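Local structure of group 3 allergen SMIPP-S Yv6023A04 (Sarcoptes scabiei type hominis, 3H7O) at residues 76-81 / 89-94; 109-114 / 216-221. The protein belongs to the trypsin-like S1 serine protease family but is an inactivated paralogue that probably does not cleave peptide bonds. The protein carries 3 engineered substitutions. All coordinates share one frame; numbering follows the deposited sequence.

How the interactions relate
Interaction 1 lies in the six-stranded antiparallel barrel, where strands 68-78 and 91-95 are neighbours. Interaction 2 comes later in the chain. It sets the loop between strands 91-95 and 123-128 against helix 218-225. The two centres are about 14 Å apart, and the contacts touch. Trp220 of the helix packs on Tyr77, Leu78 and Ser79, and Ile221 packs on Ile92. One helix turn therefore faces the barrel strands with some side chains and the loop with others. In this trypsin-like fold of two barrels, the C-terminal helix packs on the first barrel, while the loop leads from that barrel to the second sheet.

Interaction 1: 76-81 / 89-94; sequences VYLSFY and DIAILE
Strands 76-78 and 91-94 run antiparallel at 158°, and Tyr77 and Ile92 form their hydrogen-bonded pair. Tyr77 N donates to Ile92 O at 2.8 Å, and Ile92 N returns a bond to Tyr77 O at 3.0 Å. Further on, between Ser79 and Ile90, the direct bonding stops and a water spans the gap, accepting from Ser79 N at 2.8 Å and donating to Ile90 O at 2.6 Å.

Val76, Leu78, Ala91 and Leu93 share one face of the sheet. Val76 and Leu93 lie side by side, with Val76 CG2 3.8 Å from Leu93 CD2. Leu78 brings one methyl, CD2, to within 3.8 Å of Ala91 CB. Tyr77 and Ile92 are on the other face, where Ile224 of helix 218-225 packs on both. With CG anti to its carbonyl carbon (chi1 -67°), the Tyr77 ring runs along the neighbouring strand towards Glu94. Glu94 extends to meet the ring at its edge. Tyr77 OH donates to Glu94 OE1 at 2.8 Å, on the syn side and 25° out of the carboxylate plane. The other oxygen, OE2, has a long, weak ion pair with Lys228.

At the far end, Tyr81 and Asp89 point the same way, and Tyr81 CE1 lies 3.7 Å from Asp89 OD1. That oxygen accepts a hydrogen bond from the backbone N of His43. In position Asp89 and His43 probably correspond to the aspartate and histidine of the S1 catalytic triad, although this paralogue is described as inactivated.

The chemistry thus differs along the contact: paired backbone bonds and methyl packing join the strands, a water joins Ser79 to Ile90, and the phenol bond to Glu94 helps hold the outer end of the Tyr77 ring.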
ATOM      1  N   VAL A  76       0.445  12.114  10.548  1.00 26.91           N
ATOM      2  CA  VAL A  76      -0.354  11.341   9.605  1.00 27.44           C
ATOM      3  C   VAL A  76      -1.255  12.317   8.849  1.00 27.62           C
ATOM      4  O   VAL A  76      -2.061  13.025   9.461  1.00 27.76           O
ATOM      5  CB  VAL A  76      -1.220  10.272  10.330  1.00 27.43           C
ATOM      6  CG1 VAL A  76      -2.125   9.539   9.343  1.00 28.59           C
ATOM      7  CG2 VAL A  76      -0.340   9.282  11.083  1.00 28.84           C
ATOM      8  N   TYR A  77      -1.102  12.367   7.527  1.00 27.30           N
ATOM      9  CA  TYR A  77      -1.923  13.244   6.687  1.00 27.82           C
ATOM     10  C   TYR A  77      -3.025  12.450   6.011  1.00 27.67           C
ATOM     11  O   TYR A  77      -2.752  11.469   5.318  1.00 26.96           O
ATOM     12  CB  TYR A  77      -1.077  13.949   5.622  1.00 28.53           C
ATOM     13  CG  TYR A  77      -0.090  14.955   6.166  1.00 30.17           C
ATOM     14  CD1 TYR A  77      -0.478  16.270   6.438  1.00 30.77           C
ATOM     15  CD2 TYR A  77       1.235  14.597   6.402  1.00 32.20           C
ATOM     16  CE1 TYR A  77       0.433  17.203   6.938  1.00 33.08           C
ATOM     17  CE2 TYR A  77       2.151  15.517   6.902  1.00 33.79           C
ATOM     18  CZ  TYR A  77       1.745  16.816   7.168  1.00 34.63           C
ATOM     19  OH  TYR A  77       2.657  17.721   7.660  1.00 34.38           O
ATOM     20  N   LEU A  78      -4.263  12.895   6.203  1.00 28.60           N
ATOM     21  CA  LEU A  78      -5.434  12.263   5.598  1.00 30.04           C
ATOM     22  C   LEU A  78      -6.112  13.218   4.614  1.00 31.97           C
ATOM     23  O   LEU A  78      -5.947  14.439   4.704  1.00 30.98           O
ATOM     24  CB  LEU A  78      -6.430  11.828   6.684  1.00 30.06           C
ATOM     25  CG  LEU A  78      -5.928  10.923   7.821  1.00 30.16           C
ATOM     26  CD1 LEU A  78      -6.962  10.831   8.935  1.00 31.28           C
ATOM     27  CD2 LEU A  78      -5.546   9.530   7.322  1.00 29.73           C
ATOM     28  N   SER A  79      -6.862  12.657   3.667  1.00 32.83           N
ATOM     29  CA  SER A  79      -7.613  13.455   2.700  1.00 33.93           C
ATOM     30  C   SER A  79      -9.090  13.071   2.729  1.00 33.95           C
ATOM     31  O   SER A  79      -9.560  12.306   1.882  1.00 32.66           O
ATOM     32  CB  SER A  79      -7.034  13.291   1.289  1.00 33.97           C
ATOM     33  OG  SER A  79      -7.736  14.098   0.356  1.00 36.91           O
ATOM     34  N   PHE A  80      -9.807  13.603   3.718  1.00 34.03           N
ATOM     35  CA  PHE A  80     -11.239  13.343   3.901  1.00 34.62           C
ATOM     36  C   PHE A  80     -11.542  11.845   3.987  1.00 33.49           C
ATOM     37  O   PHE A  80     -12.472  11.353   3.339  1.00 33.20           O
ATOM     38  CB  PHE A  80     -12.074  13.994   2.780  1.00 35.64           C
ATOM     39  CG  PHE A  80     -11.865  15.481   2.637  1.00 39.85           C
ATOM     40  CD1 PHE A  80     -12.724  16.381   3.266  1.00 41.56           C
ATOM     41  CD2 PHE A  80     -10.824  15.983   1.854  1.00 41.89           C
ATOM     42  CE1 PHE A  80     -12.543  17.760   3.131  1.00 43.26           C
ATOM     43  CE2 PHE A  80     -10.632  17.358   1.711  1.00 44.45           C
ATOM     44  CZ  PHE A  80     -11.494  18.250   2.352  1.00 43.51           C
ATOM     45  N   TYR A  81     -10.750  11.121   4.780  1.00 32.66           N
ATOM     46  CA  TYR A  81     -10.981   9.694   4.979  1.00 31.95           C
ATOM     47  C   TYR A  81     -12.323   9.452   5.657  1.00 31.70           C
ATOM     48  O   TYR A  81     -12.648  10.093   6.654  1.00 32.22           O
ATOM     49  CB  TYR A  81      -9.855   9.039   5.791  1.00 31.09           C
ATOM     50  CG  TYR A  81     -10.148   7.597   6.139  1.00 30.46           C
ATOM     51  CD1 TYR A  81     -10.255   6.628   5.139  1.00 29.90           C
ATOM     52  CD2 TYR A  81     -10.341   7.201   7.461  1.00 33.23           C
ATOM     53  CE1 TYR A  81     -10.533   5.306   5.447  1.00 29.35           C
ATOM     54  CE2 TYR A  81     -10.620   5.876   7.778  1.00 32.42           C
ATOM     55  CZ  TYR A  81     -10.711   4.938   6.763  1.00 31.09           C
ATOM     56  OH  TYR A  81     -10.988   3.627   7.059  1.00 34.66           O
ATOM     57  N   ASP A  89      -9.180   6.067   1.064  1.00 27.21           N
ATOM     58  CA  ASP A  89      -8.382   5.205   1.925  1.00 27.21           C
ATOM     59  C   ASP A  89      -6.901   5.328   1.580  1.00 27.76           C
ATOM     60  O   ASP A  89      -6.264   4.379   1.111  1.00 28.84           O
ATOM     61  CB  ASP A  89      -8.860   3.760   1.800  1.00 27.59           C
ATOM     62  CG  ASP A  89      -8.415   2.892   2.960  1.00 29.62           C
ATOM     63  OD1 ASP A  89      -7.719   3.393   3.873  1.00 29.25           O
ATOM     64  OD2 ASP A  89      -8.772   1.699   2.953  1.00 28.68           O
ATOM     65  N   ILE A  90      -6.366   6.516   1.837  1.00 27.64           N
ATOM     66  CA  ILE A  90      -5.001   6.864   1.486  1.00 27.64           C
ATOM     67  C   ILE A  90      -4.447   7.826   2.552  1.00 27.53           C
ATOM     68  O   ILE A  90      -5.174   8.677   3.072  1.00 28.80           O
ATOM     69  CB  ILE A  90      -4.948   7.469   0.054  1.00 27.60           C
ATOM     70  CG1 ILE A  90      -3.506   7.572  -0.451  1.00 28.64           C
ATOM     71  CG2 ILE A  90      -5.724   8.809  -0.021  1.00 29.72           C
ATOM     72  CD1 ILE A  90      -3.394   7.892  -1.935  1.00 32.17           C
ATOM     73  N   ALA A  91      -3.174   7.662   2.897  1.00 26.28           N
ATOM     74  CA  ALA A  91      -2.558   8.472   3.944  1.00 26.09           C
ATOM     75  C   ALA A  91      -1.078   8.657   3.690  1.00 26.31           C
ATOM     76  O   ALA A  91      -0.415   7.771   3.142  1.00 26.80           O
ATOM     77  CB  ALA A  91      -2.777   7.833   5.313  1.00 26.04           C
ATOM     78  N   ILE A  92      -0.563   9.811   4.100  1.00 26.32           N
ATOM     79  CA  ILE A  92       0.867  10.079   4.038  1.00 26.60           C
ATOM     80  C   ILE A  92       1.430  10.130   5.452  1.00 26.73           C
ATOM     81  O   ILE A  92       0.907  10.839   6.315  1.00 26.33           O
ATOM     82  CB  ILE A  92       1.176  11.385   3.271  1.00 26.87           C
ATOM     83  CG1 ILE A  92       0.703  11.256   1.818  1.00 29.14           C
ATOM     84  CG2 ILE A  92       2.681  11.692   3.312  1.00 25.97           C
ATOM     85  CD1 ILE A  92       0.660  12.568   1.045  1.00 33.38           C
ATOM     86  N   LEU A  93       2.479   9.349   5.686  1.00 26.71           N
ATOM     87  CA  LEU A  93       3.179   9.369   6.961  1.00 27.14           C
ATOM     88  C   LEU A  93       4.411  10.255   6.842  1.00 26.57           C
ATOM     89  O   LEU A  93       5.227  10.061   5.944  1.00 27.07           O
ATOM     90  CB  LEU A  93       3.576   7.948   7.384  1.00 27.34           C
ATOM     91  CG  LEU A  93       2.471   6.882   7.414  1.00 30.10           C
ATOM     92  CD1 LEU A  93       3.038   5.532   7.824  1.00 26.87           C
ATOM     93  CD2 LEU A  93       1.319   7.275   8.331  1.00 28.94           C
ATOM     94  N   GLU A  94       4.530  11.230   7.741  1.00 26.19           N
ATOM     95  CA  GLU A  94       5.703  12.106   7.784  1.00 27.16           C
ATOM     96  C   GLU A  94       6.711  11.636   8.827  1.00 27.17           C
ATOM     97  O   GLU A  94       6.332  11.219   9.923  1.00 27.78           O
ATOM     98  CB  GLU A  94       5.295  13.553   8.067  1.00 27.44           C
ATOM     99  CG  GLU A  94       6.469  14.528   8.117  1.00 29.82           C
ATOM    100  CD  GLU A  94       6.043  15.962   8.319  1.00 34.61           C
ATOM    101  OE1 GLU A  94       4.830  16.219   8.470  1.00 34.89           O
ATOM    102  OE2 GLU A  94       6.928  16.842   8.327  1.00 37.63           O
TER
HETATM  103  O   HOH W   1      -7.386   9.919   3.600  1.00 32.93           O

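Interaction 2: 109-114 / 216-221; sequences AKLPDI and SYVSWI
Val218, in the first turn of helix 218-225, meets Leu111 and Ile114 of the loop with different methyls. It carries CG2 anti to its backbone N and CG1 between the N and the carbonyl carbon (chi1 82°), which directs the two branches to separate partners. CG2 lies 3.7 Å from Leu111 CB and is also within reach of both Leu111 end methyls. The same methyl lies 3.6 Å from Pro112 O, with the proline ring edge at CD a little further off.

CG1 receives the tip of Ile114. Ile114 CD1 approaches Val218 CG1 at 3.4 Å, tighter than a usual carbon contact. CD1 also rests 3.8 Å from Ser219 CB, so this methyl spans two successive helix residues.

Leu111 reaches one turn further along the helix, where its CD1 is 3.9 Å from Ile221 CG2. The contact is apolar, and no hydrogen bond crosses it. Pro112 is covered further by Val214 and Thr192.

This packing of a C-terminal helix on the segment linking the two barrels is characteristic of the chymotrypsin-like fold of the S1 family.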
ATOM      1  N   ALA A 109       9.338   5.612  -5.141  1.00 28.67           N
ATOM      2  CA  ALA A 109       8.563   5.352  -6.349  1.00 30.43           C
ATOM      3  C   ALA A 109       8.316   6.674  -7.074  1.00 31.33           C
ATOM      4  O   ALA A 109       8.301   7.739  -6.452  1.00 33.03           O
ATOM      5  CB  ALA A 109       7.240   4.676  -6.003  1.00 30.21           C
ATOM      6  N   LYS A 110       8.133   6.605  -8.385  1.00 30.46           N
ATOM      7  CA  LYS A 110       7.788   7.790  -9.163  1.00 31.54           C
ATOM      8  C   LYS A 110       6.279   8.006  -9.126  1.00 31.55           C
ATOM      9  O   LYS A 110       5.506   7.050  -9.103  1.00 32.55           O
ATOM     10  CB  LYS A 110       8.284   7.661 -10.605  1.00 31.84           C
ATOM     11  CG  LYS A 110       9.795   7.811 -10.760  1.00 33.39           C
ATOM     12  N   LEU A 111       5.866   9.267  -9.105  1.00 32.12           N
ATOM     13  CA  LEU A 111       4.446   9.608  -9.084  1.00 31.85           C
ATOM     14  C   LEU A 111       3.860   9.698 -10.490  1.00 31.91           C
ATOM     15  O   LEU A 111       4.540  10.135 -11.419  1.00 32.06           O
ATOM     16  CB  LEU A 111       4.217  10.914  -8.319  1.00 31.83           C
ATOM     17  CG  LEU A 111       4.312  10.827  -6.792  1.00 31.35           C
ATOM     18  CD1 LEU A 111       4.341  12.222  -6.180  1.00 34.98           C
ATOM     19  CD2 LEU A 111       3.167   9.997  -6.204  1.00 34.41           C
ATOM     20  N   PRO A 112       2.587   9.289 -10.653  1.00 31.23           N
ATOM     21  CA  PRO A 112       1.953   9.325 -11.964  1.00 31.76           C
ATOM     22  C   PRO A 112       1.513  10.739 -12.327  1.00 31.64           C
ATOM     23  O   PRO A 112       1.562  11.636 -11.480  1.00 30.82           O
ATOM     24  CB  PRO A 112       0.729   8.430 -11.772  1.00 31.51           C
ATOM     25  CG  PRO A 112       0.347   8.641 -10.348  1.00 31.65           C
ATOM     26  CD  PRO A 112       1.643   8.867  -9.599  1.00 32.09           C
ATOM     27  N   ASP A 113       1.099  10.926 -13.579  1.00 32.56           N
ATOM     28  CA  ASP A 113       0.450  12.158 -14.013  1.00 32.83           C
ATOM     29  C   ASP A 113      -0.871  12.345 -13.265  1.00 32.71           C
ATOM     30  O   ASP A 113      -1.478  11.371 -12.808  1.00 31.59           O
ATOM     31  CB  ASP A 113       0.170  12.111 -15.518  1.00 33.93           C
ATOM     32  CG  ASP A 113       1.425  12.265 -16.364  1.00 37.16           C
ATOM     33  OD1 ASP A 113       2.500  12.596 -15.813  1.00 39.81           O
ATOM     34  OD2 ASP A 113       1.331  12.058 -17.593  1.00 39.47           O
ATOM     35  N   ILE A 114      -1.302  13.598 -13.142  1.00 32.71           N
ATOM     36  CA  ILE A 114      -2.623  13.926 -12.608  1.00 33.27           C
ATOM     37  C   ILE A 114      -3.690  13.055 -13.271  1.00 33.10           C
ATOM     38  O   ILE A 114      -3.741  12.947 -14.500  1.00 32.73           O
ATOM     39  CB  ILE A 114      -2.970  15.429 -12.821  1.00 34.07           C
ATOM     40  CG1 ILE A 114      -2.021  16.338 -12.020  1.00 36.82           C
ATOM     41  CG2 ILE A 114      -4.448  15.716 -12.502  1.00 33.18           C
ATOM     42  CD1 ILE A 114      -2.352  16.475 -10.529  1.00 39.47           C
ATOM     43  N   SER A 216      -5.434  10.275  -8.797  1.00 28.24           N
ATOM     44  CA  SER A 216      -6.507  11.120  -8.265  1.00 28.42           C
ATOM     45  C   SER A 216      -6.074  11.989  -7.086  1.00 28.16           C
ATOM     46  O   SER A 216      -6.732  12.984  -6.776  1.00 28.30           O
ATOM     47  CB  SER A 216      -7.700  10.264  -7.854  1.00 27.81           C
ATOM     48  OG  SER A 216      -8.195   9.530  -8.955  1.00 28.90           O
ATOM     49  N   TYR A 217      -4.972  11.612  -6.439  1.00 27.51           N
ATOM     50  CA  TYR A 217      -4.494  12.296  -5.233  1.00 28.36           C
ATOM     51  C   TYR A 217      -3.111  12.919  -5.393  1.00 29.14           C
ATOM     52  O   TYR A 217      -2.562  13.463  -4.432  1.00 28.25           O
ATOM     53  CB  TYR A 217      -4.477  11.328  -4.041  1.00 28.38           C
ATOM     54  CG  TYR A 217      -5.833  10.742  -3.718  1.00 28.76           C
ATOM     55  CD1 TYR A 217      -6.693  11.377  -2.820  1.00 28.04           C
ATOM     56  CD2 TYR A 217      -6.258   9.553  -4.315  1.00 28.11           C
ATOM     57  CE1 TYR A 217      -7.938  10.842  -2.526  1.00 28.67           C
ATOM     58  CE2 TYR A 217      -7.506   9.011  -4.030  1.00 27.75           C
ATOM     59  CZ  TYR A 217      -8.339   9.659  -3.133  1.00 28.30           C
ATOM     60  OH  TYR A 217      -9.574   9.123  -2.849  1.00 26.07           O
ATOM     61  N   VAL A 218      -2.556  12.853  -6.600  1.00 29.01           N
ATOM     62  CA  VAL A 218      -1.160  13.241  -6.802  1.00 30.56           C
ATOM     63  C   VAL A 218      -0.914  14.743  -6.583  1.00 31.29           C
ATOM     64  O   VAL A 218       0.177  15.136  -6.173  1.00 30.40           O
ATOM     65  CB  VAL A 218      -0.586  12.701  -8.150  1.00 30.71           C
ATOM     66  CG1 VAL A 218      -0.976  13.576  -9.312  1.00 29.89           C
ATOM     67  CG2 VAL A 218       0.929  12.557  -8.067  1.00 33.90           C
ATOM     68  N   SER A 219      -1.936  15.566  -6.822  1.00 31.77           N
ATOM     69  CA  SER A 219      -1.865  16.995  -6.515  1.00 33.07           C
ATOM     70  C   SER A 219      -1.724  17.220  -5.005  1.00 32.98           C
ATOM     71  O   SER A 219      -0.888  18.013  -4.559  1.00 32.42           O
ATOM     72  CB  SER A 219      -3.100  17.720  -7.054  1.00 32.59           C
ATOM     73  OG  SER A 219      -3.031  19.104  -6.780  1.00 37.58           O
ATOM     74  N   TRP A 220      -2.541  16.505  -4.235  1.00 32.89           N
ATOM     75  CA  TRP A 220      -2.505  16.551  -2.777  1.00 33.47           C
ATOM     76  C   TRP A 220      -1.192  15.978  -2.233  1.00 33.35           C
ATOM     77  O   TRP A 220      -0.597  16.551  -1.318  1.00 33.29           O
ATOM     78  CB  TRP A 220      -3.721  15.809  -2.201  1.00 33.65           C
ATOM     79  CG  TRP A 220      -3.640  15.503  -0.729  1.00 36.45           C
ATOM     80  CD1 TRP A 220      -3.703  16.400   0.303  1.00 38.78           C
ATOM     81  CD2 TRP A 220      -3.488  14.209  -0.128  1.00 37.24           C
ATOM     82  NE1 TRP A 220      -3.596  15.743   1.509  1.00 40.53           N
ATOM     83  CE2 TRP A 220      -3.465  14.399   1.274  1.00 36.90           C
ATOM     84  CE3 TRP A 220      -3.373  12.908  -0.636  1.00 37.09           C
ATOM     85  CZ2 TRP A 220      -3.328  13.335   2.173  1.00 37.55           C
ATOM     86  CZ3 TRP A 220      -3.236  11.847   0.259  1.00 38.75           C
ATOM     87  CH2 TRP A 220      -3.215  12.072   1.649  1.00 37.85           C
ATOM     88  N   ILE A 221      -0.745  14.860  -2.807  1.00 32.77           N
ATOM     89  CA  ILE A 221       0.531  14.229  -2.433  1.00 33.21           C
ATOM     90  C   ILE A 221       1.712  15.180  -2.664  1.00 34.17           C
ATOM     91  O   ILE A 221       2.566  15.340  -1.787  1.00 34.96           O
ATOM     92  CB  ILE A 221       0.747  12.882  -3.180  1.00 32.82           C
ATOM     93  CG1 ILE A 221      -0.268  11.836  -2.706  1.00 32.12           C
ATOM     94  CG2 ILE A 221       2.173  12.355  -2.976  1.00 32.21           C
ATOM     95  CD1 ILE A 221      -0.421  10.646  -3.638  1.00 31.21           C
TER